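Local coordinates for haloacid dehalogenase domain protein hydrolase (Planctomyces limnophilus, PDB 4OVY) that is probably a hydrolase of the haloacid dehalogenase superfamily, perhaps a phosphatase, and holds a calcium ion in its metal site, at residues L17-V20 and K21-T25; L144-L147 and A148-R151; E166-R169 and P170-K173. All coordinates share one frame; numbering follows the deposited sequence.

Contact 1: L17-V20 and K21-T25; sequences LEYV and KSVTT
Lys21, Ser22 and Val23 each give their backbone N-H to the carbonyl four residues back, on Leu17, Glu18 and Tyr19, so 17-20 and 21-25 are successive turns of helix 11-24; the last such bond, Thr24 N to Val20 O, is weak, with an N-H...O angle of 126°. A second donor strengthens that grip: Thr24 OG1 lies 2.7 Å from Val20 O and donates to it. A chi1 of 65° sets this hydroxyl between its own backbone N and carbonyl carbon, where it can bend back to the preceding turn. With an alanine here, Val20 O would probably keep little beyond the weak, bent backbone N-H, and the final turn would be held less firmly. Within 21-25, Thr25 OG1 likewise donates to Lys21 O, at an unusually short 2.5 Å. On another side of the helix Val23 CG1 sits over one face of the Tyr19 ring, 3.9 Å from the centroid and 17° off the ring normal, a CH-pi contact. The polar ends nearby are used elsewhere: Ser22 OG bonds Arg30, and Tyr19 OH weakly bonds Val229 O. The Thr24 hydroxyl thus supplements a weakened backbone bond near the C-terminal end of the helix.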
loop_
_atom_site.group_PDB
_atom_site.type_symbol
_atom_site.label_atom_id
_atom_site.label_comp_id
_atom_site.label_asym_id
_atom_site.label_seq_id
_atom_site.Cartn_x
_atom_site.Cartn_y
_atom_site.Cartn_z
ATOM N N LEU A 17 -8.795 -26.476 1.739
ATOM C CA LEU A 17 -9.631 -26.695 2.923
ATOM C C LEU A 17 -8.786 -27.068 4.141
ATOM O O LEU A 17 -8.999 -26.534 5.225
ATOM C CB LEU A 17 -10.696 -27.763 2.651
ATOM C CG LEU A 17 -11.753 -27.407 1.598
ATOM C CD1 LEU A 17 -12.587 -28.634 1.264
ATOM C CD2 LEU A 17 -12.645 -26.256 2.047
ATOM N N GLU A 18 -7.820 -27.968 3.943
ATOM C CA GLU A 18 -6.927 -28.428 5.013
ATOM C C GLU A 18 -6.089 -27.278 5.576
ATOM O O GLU A 18 -5.975 -27.103 6.796
ATOM C CB GLU A 18 -6.002 -29.535 4.480
ATOM C CG GLU A 18 -5.103 -30.205 5.515
ATOM C CD GLU A 18 -4.591 -31.571 5.051
ATOM O OE1 GLU A 18 -4.148 -31.671 3.880
ATOM O OE2 GLU A 18 -4.636 -32.549 5.851
ATOM N N TYR A 19 -5.503 -26.498 4.678
ATOM C CA TYR A 19 -4.634 -25.402 5.078
ATOM C C TYR A 19 -5.405 -24.310 5.818
ATOM O O TYR A 19 -4.980 -23.853 6.883
ATOM C CB TYR A 19 -3.932 -24.819 3.854
ATOM C CG TYR A 19 -2.910 -23.770 4.197
ATOM C CD1 TYR A 19 -1.681 -24.134 4.737
ATOM C CD2 TYR A 19 -3.162 -22.421 3.977
ATOM C CE1 TYR A 19 -0.727 -23.181 5.051
ATOM C CE2 TYR A 19 -2.208 -21.452 4.287
ATOM C CZ TYR A 19 -0.997 -21.839 4.828
ATOM O OH TYR A 19 -0.047 -20.898 5.145
ATOM N N VAL A 20 -6.540 -23.898 5.265
ATOM C CA VAL A 20 -7.337 -22.859 5.907
ATOM C C VAL A 20 -7.796 -23.323 7.295
ATOM O O VAL A 20 -7.720 -22.568 8.259
ATOM C CB VAL A 20 -8.523 -22.418 5.030
ATOM C CG1 VAL A 20 -9.462 -21.498 5.806
ATOM C CG2 VAL A 20 -7.997 -21.711 3.780
ATOM N N LYS A 21 -8.244 -24.567 7.402
ATOM C CA LYS A 21 -8.623 -25.112 8.703
ATOM C C LYS A 21 -7.457 -25.077 9.682
ATOM O O LYS A 21 -7.606 -24.673 10.837
ATOM C CB LYS A 21 -9.112 -26.547 8.564
ATOM C CG LYS A 21 -9.764 -27.082 9.834
ATOM C CD LYS A 21 -10.524 -28.367 9.565
ATOM C CE LYS A 21 -11.734 -28.160 8.659
ATOM N NZ LYS A 21 -12.709 -27.182 9.215
ATOM N N SER A 22 -6.290 -25.495 9.204
ATOM C CA SER A 22 -5.112 -25.617 10.047
ATOM C C SER A 22 -4.629 -24.265 10.573
ATOM O O SER A 22 -4.248 -24.150 11.738
ATOM C CB SER A 22 -3.992 -26.299 9.270
ATOM O OG SER A 22 -2.856 -26.466 10.089
ATOM N N VAL A 23 -4.658 -23.239 9.728
ATOM C CA VAL A 23 -4.151 -21.937 10.147
ATOM C C VAL A 23 -5.176 -21.069 10.891
ATOM O O VAL A 23 -4.809 -20.052 11.467
ATOM C CB VAL A 23 -3.531 -21.139 8.975
ATOM C CG1 VAL A 23 -2.429 -21.945 8.295
ATOM C CG2 VAL A 23 -4.592 -20.665 7.991
ATOM N N THR A 24 -6.447 -21.460 10.904
ATOM C CA THR A 24 -7.467 -20.631 11.555
ATOM C C THR A 24 -8.133 -21.257 12.773
ATOM O O THR A 24 -9.021 -20.638 13.370
ATOM C CB THR A 24 -8.568 -20.209 10.568
ATOM O OG1 THR A 24 -9.298 -21.359 10.117
ATOM C CG2 THR A 24 -7.957 -19.463 9.384
ATOM N N THR A 25 -7.713 -22.457 13.150
ATOM C CA THR A 25 -8.292 -23.136 14.307
ATOM C C THR A 25 -7.403 -22.918 15.528
ATOM O O THR A 25 -6.249 -23.359 15.556
ATOM C CB THR A 25 -8.489 -24.647 14.067
ATOM O OG1 THR A 25 -9.172 -24.856 12.825
ATOM C CG2 THR A 25 -9.331 -25.267 15.194
#

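Contact 2: L144-L147 and A148-R151; sequences LELL and AFLR
Leu146 turns CG away from its own N-H (chi1 177°), while Leu150 swings CG to the position anti to its carbonyl carbon (chi1 -67°); the two torsions bring the branches together one turn apart, with Leu146 CD1 3.8 Å from Leu150 CD1. The same Leu146 CD1 looks obliquely at the Phe149 ring, 4.5 Å from CD2, a looser apolar contact. Arg151 folds back along the helix through a bend at chi3 (-67°), which lays its guanidinium beside the previous turn: NH2 is 3.9 Å from Leu147 CB, and Leu147 O lies over one face of the group, offset toward the rim. That carbonyl's hydrogen bond is with Arg151 N, at 3.0 Å, so the planar group only packs against it. Its NH2 donates instead to Tyr176 O and Thr157 OG1, which fix the folded arm. Three further i to i+4 bonds, from Ala148, Phe149 and Leu150, keep both turns regular. Within the HAD-type domain, helix 141-152 packs Leu146, Leu147 and Leu150 on Phe41 of strand 38-41. Leu146, Phe149 and Leu150 also meet helix 11-24, while Leu144 and Leu147 touch Tyr176 of helix 172-176.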
loop_
_atom_site.group_PDB
_atom_site.type_symbol
_atom_site.label_atom_id
_atom_site.label_comp_id
_atom_site.label_asym_id
_atom_site.label_seq_id
_atom_site.Cartn_x
_atom_site.Cartn_y
_atom_site.Cartn_z
ATOM N N LEU A 144 -14.049 -16.706 -7.260
ATOM C CA LEU A 144 -14.933 -15.854 -6.455
ATOM C C LEU A 144 -15.330 -16.566 -5.156
ATOM O O LEU A 144 -15.369 -15.960 -4.083
ATOM C CB LEU A 144 -16.186 -15.473 -7.228
ATOM C CG LEU A 144 -16.026 -14.676 -8.524
ATOM C CD1 LEU A 144 -17.409 -14.319 -9.054
ATOM C CD2 LEU A 144 -15.176 -13.435 -8.310
ATOM N N GLU A 145 -15.629 -17.853 -5.266
ATOM C CA GLU A 145 -15.923 -18.676 -4.093
ATOM C C GLU A 145 -14.728 -18.753 -3.144
ATOM O O GLU A 145 -14.889 -18.638 -1.930
ATOM C CB GLU A 145 -16.356 -20.079 -4.517
ATOM C CG GLU A 145 -17.706 -20.091 -5.208
ATOM C CD GLU A 145 -18.032 -21.409 -5.872
ATOM O OE1 GLU A 145 -17.315 -22.411 -5.623
ATOM O OE2 GLU A 145 -19.018 -21.440 -6.643
ATOM N N LEU A 146 -13.535 -18.934 -3.702
ATOM C CA LEU A 146 -12.320 -19.011 -2.894
ATOM C C LEU A 146 -12.068 -17.706 -2.150
ATOM O O LEU A 146 -11.774 -17.721 -0.960
ATOM C CB LEU A 146 -11.114 -19.388 -3.762
ATOM C CG LEU A 146 -9.759 -19.434 -3.052
ATOM C CD1 LEU A 146 -9.779 -20.393 -1.861
ATOM C CD2 LEU A 146 -8.696 -19.847 -4.050
ATOM N N LEU A 147 -12.196 -16.580 -2.846
ATOM C CA LEU A 147 -12.059 -15.265 -2.205
ATOM C C LEU A 147 -13.022 -15.092 -1.015
ATOM O O LEU A 147 -12.608 -14.668 0.064
ATOM C CB LEU A 147 -12.286 -14.147 -3.222
ATOM C CG LEU A 147 -11.174 -13.940 -4.253
ATOM C CD1 LEU A 147 -11.690 -13.066 -5.383
ATOM C CD2 LEU A 147 -9.931 -13.332 -3.617
ATOM N N ALA A 148 -14.294 -15.431 -1.216
ATOM C CA ALA A 148 -15.300 -15.325 -0.154
ATOM C C ALA A 148 -14.978 -16.242 1.028
ATOM O O ALA A 148 -15.096 -15.842 2.187
ATOM C CB ALA A 148 -16.691 -15.650 -0.700
ATOM N N PHE A 149 -14.575 -17.471 0.717
ATOM C CA PHE A 149 -14.231 -18.473 1.720
ATOM C C PHE A 149 -13.085 -17.976 2.605
ATOM O O PHE A 149 -13.137 -18.072 3.828
ATOM C CB PHE A 149 -13.841 -19.779 1.021
ATOM C CG PHE A 149 -13.361 -20.861 1.951
ATOM C CD1 PHE A 149 -14.242 -21.482 2.830
ATOM C CD2 PHE A 149 -12.042 -21.287 1.921
ATOM C CE1 PHE A 149 -13.807 -22.494 3.677
ATOM C CE2 PHE A 149 -11.600 -22.297 2.773
ATOM C CZ PHE A 149 -12.485 -22.901 3.652
ATOM N N LEU A 150 -12.051 -17.442 1.974
ATOM C CA LEU A 150 -10.904 -16.910 2.708
ATOM C C LEU A 150 -11.296 -15.712 3.575
ATOM O O LEU A 150 -10.896 -15.620 4.737
ATOM C CB LEU A 150 -9.782 -16.540 1.736
ATOM C CG LEU A 150 -9.158 -17.746 1.021
ATOM C CD1 LEU A 150 -8.314 -17.308 -0.163
ATOM C CD2 LEU A 150 -8.338 -18.596 1.985
ATOM N N ARG A 151 -12.089 -14.802 3.027
ATOM C CA ARG A 151 -12.538 -13.642 3.804
ATOM C C ARG A 151 -13.439 -14.057 4.976
ATOM O O ARG A 151 -13.361 -13.474 6.050
ATOM C CB ARG A 151 -13.194 -12.596 2.903
ATOM C CG ARG A 151 -12.178 -11.891 2.005
ATOM C CD ARG A 151 -12.758 -10.654 1.334
ATOM N NE ARG A 151 -13.805 -10.990 0.373
ATOM C CZ ARG A 151 -13.681 -10.988 -0.960
ATOM N NH1 ARG A 151 -14.724 -11.321 -1.699
ATOM N NH2 ARG A 151 -12.539 -10.667 -1.570
#

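Contact 3: E166-R169 and P170-K173; sequences EFMR and PWAK
Trp171 N and Ala172 N both reach back to Met168 O, closing the turn that joins helix 165-168 to helix 172-176, with Trp171 at the N-cap position of the latter. The first bond is 3.3 Å long with a fairly straight N-H...O angle of 160°, although its donor stands above the carbonyl plane; the second, from Ala172 N, is weak. Pro170 has no N-H to give, so Glu166 O cannot receive the i+4 backbone bond; Pro170 CD lies 3.2 Å from Glu166 O instead.

The indole supplies the side-chain bond. Trp171 NE1 donates to Phe167 O at 2.8 Å, meeting a lone pair in the carbonyl plane, but the acceptor is tilted out of the ring plane. A chi1 of 53°, which places CG between the backbone N and carbonyl carbon, folds the indole back over the preceding turn. Met168 O then lies 3.5 Å above one ring face, toward the rim, so one residue meets two successive carbonyls in different ways. Apolar contact is lighter: CG of selenomethionine Met168 approaches Trp171 CZ2 at 4.3 Å.

Charge pairing and water complete the set. Arg169 NH1 meets Glu166 OE2 at 2.8 Å in a salt bridge, on the syn side though tilted out of the carboxylate plane. Glu166 OE2 also pairs with Arg221 of the second subunit, so OE2 is shared by two arginines whose like charges come close, which the carboxylate probably offsets. A water accepts from Lys173 N and donates to Arg169 O, bridging the turn.

Outside the turn, Pro170 and Trp171 pack on helix 112-125, Phe167 on helix 55-67, and Met168 and Arg169 on Val183 of strand 183-195; Arg169 also reaches Gln222 O of the second subunit.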
loop_
_atom_site.group_PDB
_atom_site.type_symbol
_atom_site.label_atom_id
_atom_site.label_comp_id
_atom_site.label_asym_id
_atom_site.label_seq_id
_atom_site.Cartn_x
_atom_site.Cartn_y
_atom_site.Cartn_z
ATOM N N GLU A 166 -4.281 1.158 -11.601
ATOM C CA GLU A 166 -5.424 2.026 -11.869
ATOM C C GLU A 166 -6.358 1.505 -12.957
ATOM O O GLU A 166 -7.473 2.012 -13.122
ATOM C CB GLU A 166 -4.949 3.450 -12.188
ATOM C CG GLU A 166 -4.177 4.123 -11.051
ATOM C CD GLU A 166 -4.868 4.041 -9.688
ATOM O OE1 GLU A 166 -6.121 4.048 -9.616
ATOM O OE2 GLU A 166 -4.154 3.981 -8.663
ATOM N N PHE A 167 -5.916 0.493 -13.697
ATOM C CA PHE A 167 -6.821 -0.239 -14.580
ATOM C C PHE A 167 -7.762 -1.151 -13.782
ATOM O O PHE A 167 -8.899 -1.367 -14.191
ATOM C CB PHE A 167 -6.050 -1.074 -15.600
ATOM C CG PHE A 167 -6.935 -1.769 -16.578
ATOM C CD1 PHE A 167 -7.577 -1.044 -17.580
ATOM C CD2 PHE A 167 -7.166 -3.137 -16.483
ATOM C CE1 PHE A 167 -8.415 -1.675 -18.479
ATOM C CE2 PHE A 167 -8.007 -3.772 -17.379
ATOM C CZ PHE A 167 -8.629 -3.041 -18.379
HETATM N N MSE A 168 -7.278 -1.698 -12.667
HETATM C CA MSE A 168 -8.059 -2.680 -11.884
HETATM C C MSE A 168 -8.898 -2.043 -10.804
HETATM O O MSE A 168 -10.002 -2.513 -10.500
HETATM C CB MSE A 168 -7.103 -3.685 -11.238
HETATM C CG MSE A 168 -6.382 -4.516 -12.298
HETATM SE SE MSE A 168 -5.126 -5.776 -11.446
HETATM C CE MSE A 168 -3.753 -4.500 -10.854
ATOM N N ARG A 169 -8.392 -0.968 -10.211
ATOM C CA ARG A 169 -9.044 -0.352 -9.045
ATOM C C ARG A 169 -10.483 0.130 -9.228
ATOM O O ARG A 169 -11.254 0.079 -8.275
ATOM C CB ARG A 169 -8.197 0.789 -8.478
ATOM C CG ARG A 169 -7.118 0.309 -7.525
ATOM C CD ARG A 169 -6.191 1.433 -7.111
ATOM N NE ARG A 169 -5.415 1.076 -5.926
ATOM C CZ ARG A 169 -4.373 1.758 -5.463
ATOM N NH1 ARG A 169 -3.921 2.841 -6.090
ATOM N NH2 ARG A 169 -3.781 1.359 -4.356
ATOM N N PRO A 170 -10.852 0.605 -10.431
ATOM C CA PRO A 170 -12.220 1.090 -10.593
ATOM C C PRO A 170 -13.326 0.040 -10.383
ATOM O O PRO A 170 -14.439 0.411 -10.017
ATOM C CB PRO A 170 -12.243 1.613 -12.034
ATOM C CG PRO A 170 -10.821 1.937 -12.343
ATOM C CD PRO A 170 -10.019 0.907 -11.612
ATOM N N TRP A 171 -13.020 -1.237 -10.602
ATOM C CA TRP A 171 -14.042 -2.293 -10.605
ATOM C C TRP A 171 -13.763 -3.484 -9.673
ATOM O O TRP A 171 -14.648 -4.326 -9.469
ATOM C CB TRP A 171 -14.253 -2.795 -12.040
ATOM C CG TRP A 171 -12.986 -3.204 -12.725
ATOM C CD1 TRP A 171 -12.166 -2.409 -13.481
ATOM C CD2 TRP A 171 -12.384 -4.494 -12.706
ATOM N NE1 TRP A 171 -11.088 -3.129 -13.934
ATOM C CE2 TRP A 171 -11.194 -4.413 -13.471
ATOM C CE3 TRP A 171 -12.724 -5.712 -12.114
ATOM C CZ2 TRP A 171 -10.354 -5.509 -13.664
ATOM C CZ3 TRP A 171 -11.887 -6.803 -12.308
ATOM C CH2 TRP A 171 -10.717 -6.694 -13.075
ATOM N N ALA A 172 -12.561 -3.561 -9.106
ATOM C CA ALA A 172 -12.153 -4.751 -8.336
ATOM C C ALA A 172 -12.985 -4.970 -7.067
ATOM O O ALA A 172 -13.192 -6.118 -6.641
ATOM C CB ALA A 172 -10.661 -4.690 -7.996
ATOM N N LYS A 173 -13.466 -3.887 -6.458
ATOM C CA LYS A 173 -14.270 -4.023 -5.248
ATOM C C LYS A 173 -15.610 -4.653 -5.580
ATOM O O LYS A 173 -16.013 -5.609 -4.919
ATOM C CB LYS A 173 -14.478 -2.695 -4.537
ATOM C CG LYS A 173 -14.921 -2.864 -3.092
ATOM C CD LYS A 173 -15.316 -1.525 -2.494
ATOM C CE LYS A 173 -16.777 -1.201 -2.757
ATOM N NZ LYS A 173 -17.640 -1.712 -1.655
HETATM O O HOH W 1 -13.264 -0.958 -6.983
#

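Contacts 1 and 2 belong to neighbouring helices that pack directly: Val20 CG2 lies 3.6 Å from Leu150 CD2, and Leu17 CD2 lies 3.7 Å from Phe149 CZ. Their centres are 14 Å apart. Contact 3 is separate, its nearest atoms about 7 Å from contact 2 and about 19 Å from contact 1. It comes closest of the three to the metal site: the Met168 side chain is about 6 Å from that of Asp44 and about 10 Å from the calcium ion. In contact 2, the Leu147 side chain is about 11 Å from that of calcium ligand Asp42, while contact 1 lies away from this site.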